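Local coordinates for protein malate dehydrogenase (Pyrococcus horikoshii, PDB 1V9N) that catalyses the NAD-dependent oxidation of (S)-malate to oxaloacetate, a step of the tricarboxylic acid cycle, as a homodimeric member of the LDH2/MDH2 oxidoreductase family, at residues 14-17 with 18-22; 107-110 with 111-115; 289-293 with 294-298; 339-342 with 343-346. All blocks are in the same frame, centred on the assembly; numbering follows the deposited sequence.

In the fold
Along the chain the four contacts follow one another in number order, each local to one helix or its start. Contacts 1 and 4, far apart in sequence, have centres about 13 Å apart: strands 11-14 and 338-341 form a two-stranded antiparallel sheet, and each leads into a helix, directly at 341-342 and through Pro-15 at the other. Ile-340 CD1 there packs against Val-14 and Leu-19. Contacts 2 and 3, centres about 17 Å apart, meet through His-289: helix 97-115 packs on the seven-stranded mixed sheet, and contact 3 follows its strand 278-285 and reaches the second subunit. The two pairs thus occupy different parts of the fold, centres 33 to 44 Å apart.

Contact 1: residues 14-17 with 18-22; sequences VPKD and RLFSF
Leu-19 N donates to the carbonyl oxygen of Pro-15 over 3.0 Å, and the same oxygen takes a weak bond from Arg-18 N. Pro-15 holds the N-cap position of helix 16-29, so its carbonyl starts the bonding ladder. The next rung joins Phe-20 N to Lys-16 O at 3.0 Å, and the third joins Ser-21 N to Asp-17 O at 3.2 Å.

Beyond the backbone, Arg-18 folds back along the proline. Its side chain runs beside the Pro-15 ring, CB to CB 3.8 Å, and a bend at chi3 (-61°) lays one guanidinium face over Pro-15 CG, offset toward the rim of the group, with NH1 4.1 Å from that carbon. Val-14 crosses this chain at about a right angle, its CG1 touching Arg-18 CG and, at 4.2 Å, Leu-19 CB. On another side of the helix Lys-16, turned by a bend at chi2 (-82°), and Phe-20 run side by side, pointing the same way, and their side chains meet where Lys-16 NZ comes obliquely to 4.2 Å from Phe-20 CD1.

Farther out, Leu-19 packs on Ile-338 and Ile-340 of the neighbouring strand, and Lys-16 and Phe-20 lean on helix 34-49. The turn from strand into helix is thus secured by the backbone, with one firm bond and one weak bond on the Pro-15 carbonyl. Neither charged end has a salt-bridge partner within the two segments: Arg-18 works mainly through its carbons, CB, CG and CD against Pro-15 and Val-14, whereas Lys-16 reaches Phe-20 with its ammonium end.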
loop_
_atom_site.group_PDB
_atom_site.type_symbol
_atom_site.label_atom_id
_atom_site.label_comp_id
_atom_site.label_asym_id
_atom_site.label_seq_id
_atom_site.Cartn_x
_atom_site.Cartn_y
_atom_site.Cartn_z
ATOM N N VAL A 14 -11.358 16.551 -28.882
ATOM C CA VAL A 14 -12.020 17.717 -28.315
ATOM C C VAL A 14 -10.992 18.566 -27.584
ATOM O O VAL A 14 -10.306 18.083 -26.687
ATOM C CB VAL A 14 -13.125 17.308 -27.311
ATOM C CG1 VAL A 14 -13.791 18.546 -26.743
ATOM C CG2 VAL A 14 -14.151 16.417 -27.994
ATOM N N PRO A 15 -10.863 19.845 -27.967
ATOM C CA PRO A 15 -9.900 20.736 -27.316
ATOM C C PRO A 15 -10.059 20.698 -25.799
ATOM O O PRO A 15 -11.149 20.928 -25.276
ATOM C CB PRO A 15 -10.249 22.098 -27.902
ATOM C CG PRO A 15 -10.684 21.747 -29.290
ATOM C CD PRO A 15 -11.571 20.547 -29.053
ATOM N N LYS A 16 -8.967 20.398 -25.105
ATOM C CA LYS A 16 -8.968 20.321 -23.650
ATOM C C LYS A 16 -9.775 21.462 -23.034
ATOM O O LYS A 16 -10.670 21.233 -22.220
ATOM C CB LYS A 16 -7.523 20.346 -23.137
ATOM C CG LYS A 16 -7.362 20.184 -21.636
ATOM C CD LYS A 16 -7.576 21.493 -20.900
ATOM C CE LYS A 16 -7.350 21.322 -19.412
ATOM N NZ LYS A 16 -7.570 22.587 -18.665
ATOM N N ASP A 17 -9.455 22.686 -23.440
ATOM C CA ASP A 17 -10.123 23.882 -22.939
ATOM C C ASP A 17 -11.624 23.871 -23.219
ATOM O O ASP A 17 -12.411 24.467 -22.482
ATOM C CB ASP A 17 -9.492 25.118 -23.577
ATOM C CG ASP A 17 -7.988 25.155 -23.395
ATOM O OD1 ASP A 17 -7.534 25.384 -22.252
ATOM O OD2 ASP A 17 -7.263 24.942 -24.394
ATOM N N ARG A 18 -12.012 23.185 -24.287
ATOM C CA ARG A 18 -13.411 23.091 -24.676
ATOM C C ARG A 18 -14.160 22.124 -23.772
ATOM O O ARG A 18 -15.276 22.404 -23.336
ATOM C CB ARG A 18 -13.512 22.634 -26.132
ATOM C CG ARG A 18 -14.926 22.530 -26.675
ATOM C CD ARG A 18 -14.898 22.662 -28.186
ATOM N NE ARG A 18 -14.356 23.962 -28.577
ATOM C CZ ARG A 18 -14.008 24.292 -29.816
ATOM N NH1 ARG A 18 -14.139 23.414 -30.803
ATOM N NH2 ARG A 18 -13.529 25.505 -30.068
ATOM N N LEU A 19 -13.544 20.980 -23.498
ATOM C CA LEU A 19 -14.157 19.978 -22.639
ATOM C C LEU A 19 -14.324 20.566 -21.242
ATOM O O LEU A 19 -15.360 20.392 -20.599
ATOM C CB LEU A 19 -13.281 18.724 -22.576
ATOM C CG LEU A 19 -13.856 17.527 -21.816
ATOM C CD1 LEU A 19 -15.158 17.083 -22.469
ATOM C CD2 LEU A 19 -12.852 16.390 -21.817
ATOM N N PHE A 20 -13.300 21.282 -20.792
ATOM C CA PHE A 20 -13.306 21.907 -19.478
ATOM C C PHE A 20 -14.460 22.890 -19.304
ATOM O O PHE A 20 -15.209 22.803 -18.332
ATOM C CB PHE A 20 -11.990 22.651 -19.239
ATOM C CG PHE A 20 -11.888 23.280 -17.881
ATOM C CD1 PHE A 20 -11.322 22.583 -16.817
ATOM C CD2 PHE A 20 -12.371 24.564 -17.656
ATOM C CE1 PHE A 20 -11.240 23.157 -15.552
ATOM C CE2 PHE A 20 -12.295 25.145 -16.392
ATOM C CZ PHE A 20 -11.728 24.436 -15.338
ATOM N N SER A 21 -14.584 23.835 -20.235
ATOM C CA SER A 21 -15.640 24.846 -20.162
ATOM C C SER A 21 -17.023 24.206 -20.241
ATOM O O SER A 21 -17.975 24.690 -19.642
ATOM C CB SER A 21 -15.476 25.872 -21.289
ATOM O OG SER A 21 -15.608 25.254 -22.556
ATOM N N PHE A 22 -17.126 23.116 -20.988
ATOM C CA PHE A 22 -18.391 22.411 -21.114
ATOM C C PHE A 22 -18.830 21.923 -19.736
ATOM O O PHE A 22 -19.925 22.250 -19.270
ATOM C CB PHE A 22 -18.242 21.218 -22.054
ATOM C CG PHE A 22 -19.402 20.268 -22.004
ATOM C CD1 PHE A 22 -20.654 20.653 -22.470
ATOM C CD2 PHE A 22 -19.255 19.003 -21.446
ATOM C CE1 PHE A 22 -21.740 19.793 -22.378
ATOM C CE2 PHE A 22 -20.339 18.133 -21.350
ATOM C CZ PHE A 22 -21.581 18.530 -21.815
#

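Contact 2: residues 107-110 with 111-115; sequences LAIK and KAKDT
Leu-107 meets Lys-111 one turn further along helix 97-115. Leu-107 O accepts from Lys-111 N at 3.0 Å, and the leucine's CG and CD1 each lie 3.9 Å from Lys-111 CE, the two side chains crossing at a slant. The lysine chain runs out straight and then bends at chi4 (-66°), which turns NZ away to Glu-83, with which it forms a salt bridge, and to the carbonyl of Gly-84. With an alanine here, Glu-83 and the Gly-84 carbonyl would probably both lose their ammonium partner, and the Leu-107 branches that CE touches would be left bare.

Ala-108 O receives Ala-112 N at 3.0 Å; both small side chains rest on Val-284 of strand 278-285. Ile-109 O takes Lys-113 N at 2.9 Å. Lys-110 O accepts Asp-114 N at 3.1 Å, while Asp-114 OD2 comes to 3.8 Å from Lys-110 CG; the opposite charges stay apart, with Lys-110 NZ 5.8 Å from Asp-114 OD2.

The helix is the crossover of a beta-alpha-beta unit between strands 87-91 and 117-125. Its chemistry is divided accordingly: alanines and Ile-109 face the sheet, Lys-110 and Asp-114 lie exposed, and the buried Lys-111 has its ammonium group satisfied by a carboxylate and a carbonyl.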
loop_
_atom_site.group_PDB
_atom_site.type_symbol
_atom_site.label_atom_id
_atom_site.label_comp_id
_atom_site.label_asym_id
_atom_site.label_seq_id
_atom_site.Cartn_x
_atom_site.Cartn_y
_atom_site.Cartn_z
ATOM N N LEU A 107 -5.942 21.150 3.417
ATOM C CA LEU A 107 -5.717 21.206 4.861
ATOM C C LEU A 107 -4.542 20.316 5.270
ATOM O O LEU A 107 -3.747 20.687 6.135
ATOM C CB LEU A 107 -6.977 20.780 5.623
ATOM C CG LEU A 107 -6.853 20.745 7.150
ATOM C CD1 LEU A 107 -6.574 22.156 7.681
ATOM C CD2 LEU A 107 -8.139 20.193 7.752
ATOM N N ALA A 108 -4.438 19.141 4.656
ATOM C CA ALA A 108 -3.337 18.233 4.966
ATOM C C ALA A 108 -2.002 18.892 4.590
ATOM O O ALA A 108 -1.028 18.804 5.332
ATOM C CB ALA A 108 -3.511 16.917 4.207
ATOM N N ILE A 109 -1.965 19.545 3.432
ATOM C CA ILE A 109 -0.757 20.226 2.970
ATOM C C ILE A 109 -0.378 21.344 3.946
ATOM O O ILE A 109 0.794 21.517 4.277
ATOM C CB ILE A 109 -0.974 20.805 1.544
ATOM C CG1 ILE A 109 -1.015 19.656 0.529
ATOM C CG2 ILE A 109 0.133 21.805 1.186
ATOM C CD1 ILE A 109 -1.530 20.055 -0.847
ATOM N N LYS A 110 -1.373 22.091 4.420
ATOM C CA LYS A 110 -1.123 23.178 5.365
ATOM C C LYS A 110 -0.524 22.649 6.667
ATOM O O LYS A 110 0.439 23.206 7.193
ATOM C CB LYS A 110 -2.421 23.931 5.668
ATOM C CG LYS A 110 -2.235 25.127 6.590
ATOM C CD LYS A 110 -3.540 25.890 6.770
ATOM C CE LYS A 110 -3.318 27.210 7.504
ATOM N NZ LYS A 110 -4.557 28.048 7.532
ATOM N N LYS A 111 -1.091 21.567 7.188
ATOM C CA LYS A 111 -0.593 20.991 8.423
ATOM C C LYS A 111 0.826 20.443 8.267
ATOM O O LYS A 111 1.656 20.611 9.152
ATOM C CB LYS A 111 -1.554 19.903 8.914
ATOM C CG LYS A 111 -2.889 20.468 9.442
ATOM C CD LYS A 111 -3.803 19.376 9.981
ATOM C CE LYS A 111 -5.101 19.959 10.548
ATOM N NZ LYS A 111 -4.874 20.798 11.766
ATOM N N ALA A 112 1.104 19.796 7.141
ATOM C CA ALA A 112 2.431 19.243 6.882
ATOM C C ALA A 112 3.443 20.389 6.811
ATOM O O ALA A 112 4.529 20.335 7.398
ATOM C CB ALA A 112 2.422 18.461 5.556
ATOM N N LYS A 113 3.074 21.431 6.083
ATOM C CA LYS A 113 3.929 22.595 5.931
ATOM C C LYS A 113 4.330 23.145 7.299
ATOM O O LYS A 113 5.493 23.479 7.529
ATOM C CB LYS A 113 3.181 23.659 5.123
ATOM C CG LYS A 113 3.952 24.936 4.830
ATOM C CD LYS A 113 3.214 25.754 3.779
ATOM C CE LYS A 113 3.025 24.921 2.508
ATOM N NZ LYS A 113 2.133 25.550 1.493
ATOM N N ASP A 114 3.370 23.202 8.215
ATOM C CA ASP A 114 3.612 23.745 9.547
ATOM C C ASP A 114 4.202 22.802 10.581
ATOM O O ASP A 114 4.875 23.249 11.513
ATOM C CB ASP A 114 2.313 24.333 10.109
ATOM C CG ASP A 114 1.672 25.336 9.164
ATOM O OD1 ASP A 114 2.408 25.917 8.338
ATOM O OD2 ASP A 114 0.441 25.548 9.252
ATOM N N THR A 115 3.967 21.502 10.427
ATOM C CA THR A 115 4.456 20.537 11.407
ATOM C C THR A 115 5.313 19.415 10.829
ATOM O O THR A 115 5.963 18.676 11.574
ATOM C CB THR A 115 3.279 19.870 12.129
ATOM O OG1 THR A 115 2.608 18.991 11.214
ATOM C CG2 THR A 115 2.288 20.923 12.618
#

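Contact 3: residues 289-293 with 294-298; sequences HFIPL and EEFKE
The first turn of helix 293-308, with Pro-292 as its N-cap, follows the loop after strand 278-285. Pro-292 O accepts Phe-296 N at 3.0 Å and takes a weak bond from Glu-295 N as well; Leu-293 O receives Lys-297 N at 2.8 Å. At the same end, Glu-288, in the preceding loop, accepts the Leu-293 N-H through OE1.

Leu-293 and Lys-297 meet along their carbon chains. The extended lysine crosses the leucine at a slant, so that Lys-297 CE rests 3.6 Å from Leu-293 CG and also touches both methyl branches. NZ continues to a long salt bridge with Glu-294 OE2, whose chain curls round at chi2 (-55°) to meet it. If Leu-293 were an alanine, a gap would be likely to open beside the Lys-297 chain, leaving CE free to shift and weakening the hold on that already long ion pair. On the outer surface Glu-295 lies alongside the Pro-292 ring, and its OE2 comes beside the CG end of the ring, 3.1 Å from Pro-292 CG.

Ile-291 serves the inner side. Its CG1 sits between the backbone N and the carbonyl carbon (chi1 63°), and from there CD1 reaches Phe-296 at about a right angle. Both residues pack on Ile-258 of the second subunit, and Phe-290 meets Tyr-87 of that subunit, which places this helix start at the dimer interface. The terminal methyl Ile-291 CD1 lies 3.8 Å from Phe-296 CB and 4.0 Å from Phe-296 CD1, near the plane of the phenyl ring at its edge.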
loop_
_atom_site.group_PDB
_atom_site.type_symbol
_atom_site.label_atom_id
_atom_site.label_comp_id
_atom_site.label_asym_id
_atom_site.label_seq_id
_atom_site.Cartn_x
_atom_site.Cartn_y
_atom_site.Cartn_z
ATOM N N HIS A 289 11.102 18.929 6.082
ATOM C CA HIS A 289 11.243 18.673 7.514
ATOM C C HIS A 289 12.140 17.460 7.774
ATOM O O HIS A 289 12.622 17.264 8.888
ATOM C CB HIS A 289 9.875 18.416 8.160
ATOM C CG HIS A 289 9.151 19.661 8.578
ATOM N ND1 HIS A 289 8.420 20.434 7.702
ATOM C CD2 HIS A 289 9.045 20.265 9.788
ATOM C CE1 HIS A 289 7.895 21.459 8.351
ATOM N NE2 HIS A 289 8.260 21.379 9.619
ATOM N N PHE A 290 12.352 16.646 6.744
ATOM C CA PHE A 290 13.180 15.451 6.867
ATOM C C PHE A 290 14.564 15.648 6.262
ATOM O O PHE A 290 15.571 15.492 6.950
ATOM C CB PHE A 290 12.480 14.263 6.202
ATOM C CG PHE A 290 11.313 13.742 6.983
ATOM C CD1 PHE A 290 11.452 12.626 7.802
ATOM C CD2 PHE A 290 10.079 14.377 6.918
ATOM C CE1 PHE A 290 10.376 12.149 8.543
ATOM C CE2 PHE A 290 8.994 13.907 7.660
ATOM C CZ PHE A 290 9.148 12.789 8.473
ATOM N N ILE A 291 14.615 15.971 4.974
ATOM C CA ILE A 291 15.888 16.210 4.298
ATOM C C ILE A 291 15.692 17.331 3.288
ATOM O O ILE A 291 14.561 17.662 2.940
ATOM C CB ILE A 291 16.394 14.946 3.553
ATOM C CG1 ILE A 291 15.404 14.552 2.454
ATOM C CG2 ILE A 291 16.583 13.797 4.546
ATOM C CD1 ILE A 291 15.944 13.499 1.503
ATOM N N PRO A 292 16.790 17.946 2.813
ATOM C CA PRO A 292 16.602 19.024 1.839
ATOM C C PRO A 292 15.827 18.518 0.629
ATOM O O PRO A 292 16.128 17.448 0.090
ATOM C CB PRO A 292 18.033 19.432 1.499
ATOM C CG PRO A 292 18.760 19.195 2.806
ATOM C CD PRO A 292 18.200 17.850 3.238
ATOM N N LEU A 293 14.823 19.280 0.207
ATOM C CA LEU A 293 14.008 18.883 -0.933
ATOM C C LEU A 293 14.852 18.671 -2.190
ATOM O O LEU A 293 14.640 17.714 -2.937
ATOM C CB LEU A 293 12.923 19.935 -1.204
ATOM C CG LEU A 293 12.060 19.669 -2.443
ATOM C CD1 LEU A 293 11.414 18.296 -2.330
ATOM C CD2 LEU A 293 11.002 20.746 -2.586
ATOM N N GLU A 294 15.816 19.556 -2.429
ATOM C CA GLU A 294 16.648 19.404 -3.615
ATOM C C GLU A 294 17.445 18.103 -3.574
ATOM O O GLU A 294 17.699 17.503 -4.614
ATOM C CB GLU A 294 17.577 20.610 -3.789
ATOM C CG GLU A 294 16.852 21.883 -4.256
ATOM C CD GLU A 294 16.052 21.685 -5.546
ATOM O OE1 GLU A 294 16.644 21.255 -6.562
ATOM O OE2 GLU A 294 14.831 21.966 -5.549
ATOM N N GLU A 295 17.835 17.665 -2.378
ATOM C CA GLU A 295 18.569 16.403 -2.233
ATOM C C GLU A 295 17.609 15.259 -2.528
ATOM O O GLU A 295 17.954 14.295 -3.207
ATOM C CB GLU A 295 19.116 16.242 -0.811
ATOM C CG GLU A 295 20.425 16.959 -0.554
ATOM C CD GLU A 295 20.922 16.754 0.863
ATOM O OE1 GLU A 295 20.981 15.583 1.308
ATOM O OE2 GLU A 295 21.255 17.761 1.529
ATOM N N PHE A 296 16.400 15.373 -1.992
ATOM C CA PHE A 296 15.373 14.369 -2.218
ATOM C C PHE A 296 15.153 14.208 -3.726
ATOM O O PHE A 296 15.177 13.097 -4.251
ATOM C CB PHE A 296 14.055 14.807 -1.564
ATOM C CG PHE A 296 12.930 13.821 -1.750
ATOM C CD1 PHE A 296 12.693 12.834 -0.803
ATOM C CD2 PHE A 296 12.128 13.865 -2.886
ATOM C CE1 PHE A 296 11.670 11.898 -0.979
ATOM C CE2 PHE A 296 11.104 12.936 -3.076
ATOM C CZ PHE A 296 10.875 11.949 -2.119
ATOM N N LYS A 297 14.936 15.326 -4.416
ATOM C CA LYS A 297 14.688 15.291 -5.857
ATOM C C LYS A 297 15.840 14.668 -6.625
ATOM O O LYS A 297 15.627 13.871 -7.540
ATOM C CB LYS A 297 14.421 16.697 -6.396
ATOM C CG LYS A 297 13.143 17.336 -5.887
ATOM C CD LYS A 297 12.958 18.698 -6.537
ATOM C CE LYS A 297 11.696 19.389 -6.055
ATOM N NZ LYS A 297 11.563 20.746 -6.661
ATOM N N GLU A 298 17.061 15.032 -6.256
ATOM C CA GLU A 298 18.227 14.475 -6.923
ATOM C C GLU A 298 18.245 12.957 -6.748
ATOM O O GLU A 298 18.335 12.216 -7.718
ATOM C CB GLU A 298 19.509 15.072 -6.338
ATOM C CG GLU A 298 20.757 14.742 -7.128
ATOM C CD GLU A 298 20.701 15.276 -8.547
ATOM O OE1 GLU A 298 20.524 16.502 -8.719
ATOM O OE2 GLU A 298 20.834 14.468 -9.490
#

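Contact 4: residues 339-342 with 343-346; sequences PIYR and KVLE
Ile-340 CG2 meets Val-344 CG1 at 3.9 Å, the two side chains crossing at about a right angle, and also reaches Leu-345 CB at 4.3 Å. This is the inner, apolar side, where buried Ile-340 faces the first turn of helix 342-355; Leu-345 goes on to touch Ile-12 of the partner strand, and Ile-340 itself rests on Val-14. Beside it Tyr-341 CB packs on Val-344 CG2, again at 3.9 Å.

The outer side is polar and open to solvent, with Lys-343 and Glu-346 exposed and Arg-342 partly so. Tyr-341 and Lys-343 run side by side, ring atom Tyr-341 CE2 lying 3.7 Å from Lys-343 CB. A chi1 of 48°, which sets Arg-342 CG between its backbone N and carbonyl carbon, brings that carbon over the centre of one face of the Tyr-341 ring, a CH-pi arrangement. The ring also meets Tyr-11 edge-to-face. Further along, Arg-342 bends at chi3 and lies alongside Glu-346, forming a salt bridge from Arg-342 NH2 to Glu-346 OE1 at 3.2 Å. The guanidinium and carboxylate planes stand 88° apart, so one oxygen is engaged and the pair is not the flat two-point kind.

Two backbone bonds begin the helix: Leu-345 N to Tyr-341 O, 3.2 Å, and Glu-346 N to Arg-342 O, 3.1 Å. With Tyr-341 at the N-cap, the arrangement is a direct strand-to-helix junction, in which strand 338-341 of the antiparallel pair passes into helix 342-355 without an intervening loop.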
loop_
_atom_site.group_PDB
_atom_site.type_symbol
_atom_site.label_atom_id
_atom_site.label_comp_id
_atom_site.label_asym_id
_atom_site.label_seq_id
_atom_site.Cartn_x
_atom_site.Cartn_y
_atom_site.Cartn_z
ATOM N N PRO A 339 -9.286 12.789 -26.968
ATOM C CA PRO A 339 -10.152 11.870 -27.709
ATOM C C PRO A 339 -11.312 11.352 -26.870
ATOM O O PRO A 339 -11.109 10.702 -25.846
ATOM C CB PRO A 339 -9.196 10.756 -28.113
ATOM C CG PRO A 339 -8.274 10.692 -26.942
ATOM C CD PRO A 339 -7.990 12.153 -26.669
ATOM N N ILE A 340 -12.530 11.648 -27.310
ATOM C CA ILE A 340 -13.728 11.207 -26.609
ATOM C C ILE A 340 -14.513 10.249 -27.493
ATOM O O ILE A 340 -14.831 10.567 -28.639
ATOM C CB ILE A 340 -14.633 12.402 -26.238
ATOM C CG1 ILE A 340 -13.867 13.371 -25.335
ATOM C CG2 ILE A 340 -15.895 11.905 -25.544
ATOM C CD1 ILE A 340 -14.666 14.585 -24.914
ATOM N N TYR A 341 -14.819 9.075 -26.955
ATOM C CA TYR A 341 -15.560 8.056 -27.682
ATOM C C TYR A 341 -16.812 8.651 -28.327
ATOM O O TYR A 341 -17.282 9.717 -27.927
ATOM C CB TYR A 341 -15.937 6.924 -26.724
ATOM C CG TYR A 341 -16.497 5.686 -27.389
ATOM C CD1 TYR A 341 -15.772 5.010 -28.372
ATOM C CD2 TYR A 341 -17.737 5.173 -27.014
ATOM C CE1 TYR A 341 -16.270 3.850 -28.963
ATOM C CE2 TYR A 341 -18.243 4.014 -27.597
ATOM C CZ TYR A 341 -17.505 3.357 -28.571
ATOM O OH TYR A 341 -18.005 2.211 -29.146
ATOM N N ARG A 342 -17.345 7.958 -29.330
ATOM C CA ARG A 342 -18.534 8.414 -30.042
ATOM C C ARG A 342 -19.787 8.436 -29.172
ATOM O O ARG A 342 -20.415 9.482 -29.009
ATOM C CB ARG A 342 -18.780 7.536 -31.276
ATOM C CG ARG A 342 -18.707 6.036 -31.007
ATOM C CD ARG A 342 -19.093 5.198 -32.229
ATOM N NE ARG A 342 -20.541 5.117 -32.428
ATOM C CZ ARG A 342 -21.296 6.087 -32.938
ATOM N NH1 ARG A 342 -20.752 7.236 -33.320
ATOM N NH2 ARG A 342 -22.606 5.911 -33.055
ATOM N N LYS A 343 -20.147 7.283 -28.620
ATOM C CA LYS A 343 -21.332 7.172 -27.777
ATOM C C LYS A 343 -21.291 8.092 -26.560
ATOM O O LYS A 343 -22.330 8.576 -26.103
ATOM C CB LYS A 343 -21.519 5.724 -27.317
ATOM C CG LYS A 343 -21.882 4.759 -28.432
ATOM C CD LYS A 343 -22.111 3.355 -27.892
ATOM C CE LYS A 343 -22.532 2.398 -28.996
ATOM N NZ LYS A 343 -22.769 1.023 -28.478
ATOM N N VAL A 344 -20.094 8.327 -26.031
ATOM C CA VAL A 344 -19.940 9.193 -24.869
ATOM C C VAL A 344 -20.216 10.639 -25.256
ATOM O O VAL A 344 -20.869 11.378 -24.514
ATOM C CB VAL A 344 -18.518 9.089 -24.275
ATOM C CG1 VAL A 344 -18.338 10.112 -23.157
ATOM C CG2 VAL A 344 -18.287 7.683 -23.744
ATOM N N LEU A 345 -19.717 11.038 -26.423
ATOM C CA LEU A 345 -19.914 12.395 -26.916
ATOM C C LEU A 345 -21.404 12.674 -27.119
ATOM O O LEU A 345 -21.876 13.780 -26.859
ATOM C CB LEU A 345 -19.165 12.590 -28.233
ATOM C CG LEU A 345 -19.145 14.012 -28.797
ATOM C CD1 LEU A 345 -18.453 14.948 -27.821
ATOM C CD2 LEU A 345 -18.421 14.015 -30.136
ATOM N N GLU A 346 -22.135 11.664 -27.587
ATOM C CA GLU A 346 -23.573 11.791 -27.811
ATOM C C GLU A 346 -24.230 12.008 -26.454
ATOM O O GLU A 346 -25.098 12.864 -26.288
ATOM C CB GLU A 346 -24.124 10.513 -28.454
ATOM C CG GLU A 346 -23.573 10.220 -29.848
ATOM C CD GLU A 346 -23.961 8.838 -30.365
ATOM O OE1 GLU A 346 -23.670 8.540 -31.545
ATOM O OE2 GLU A 346 -24.547 8.047 -29.593
#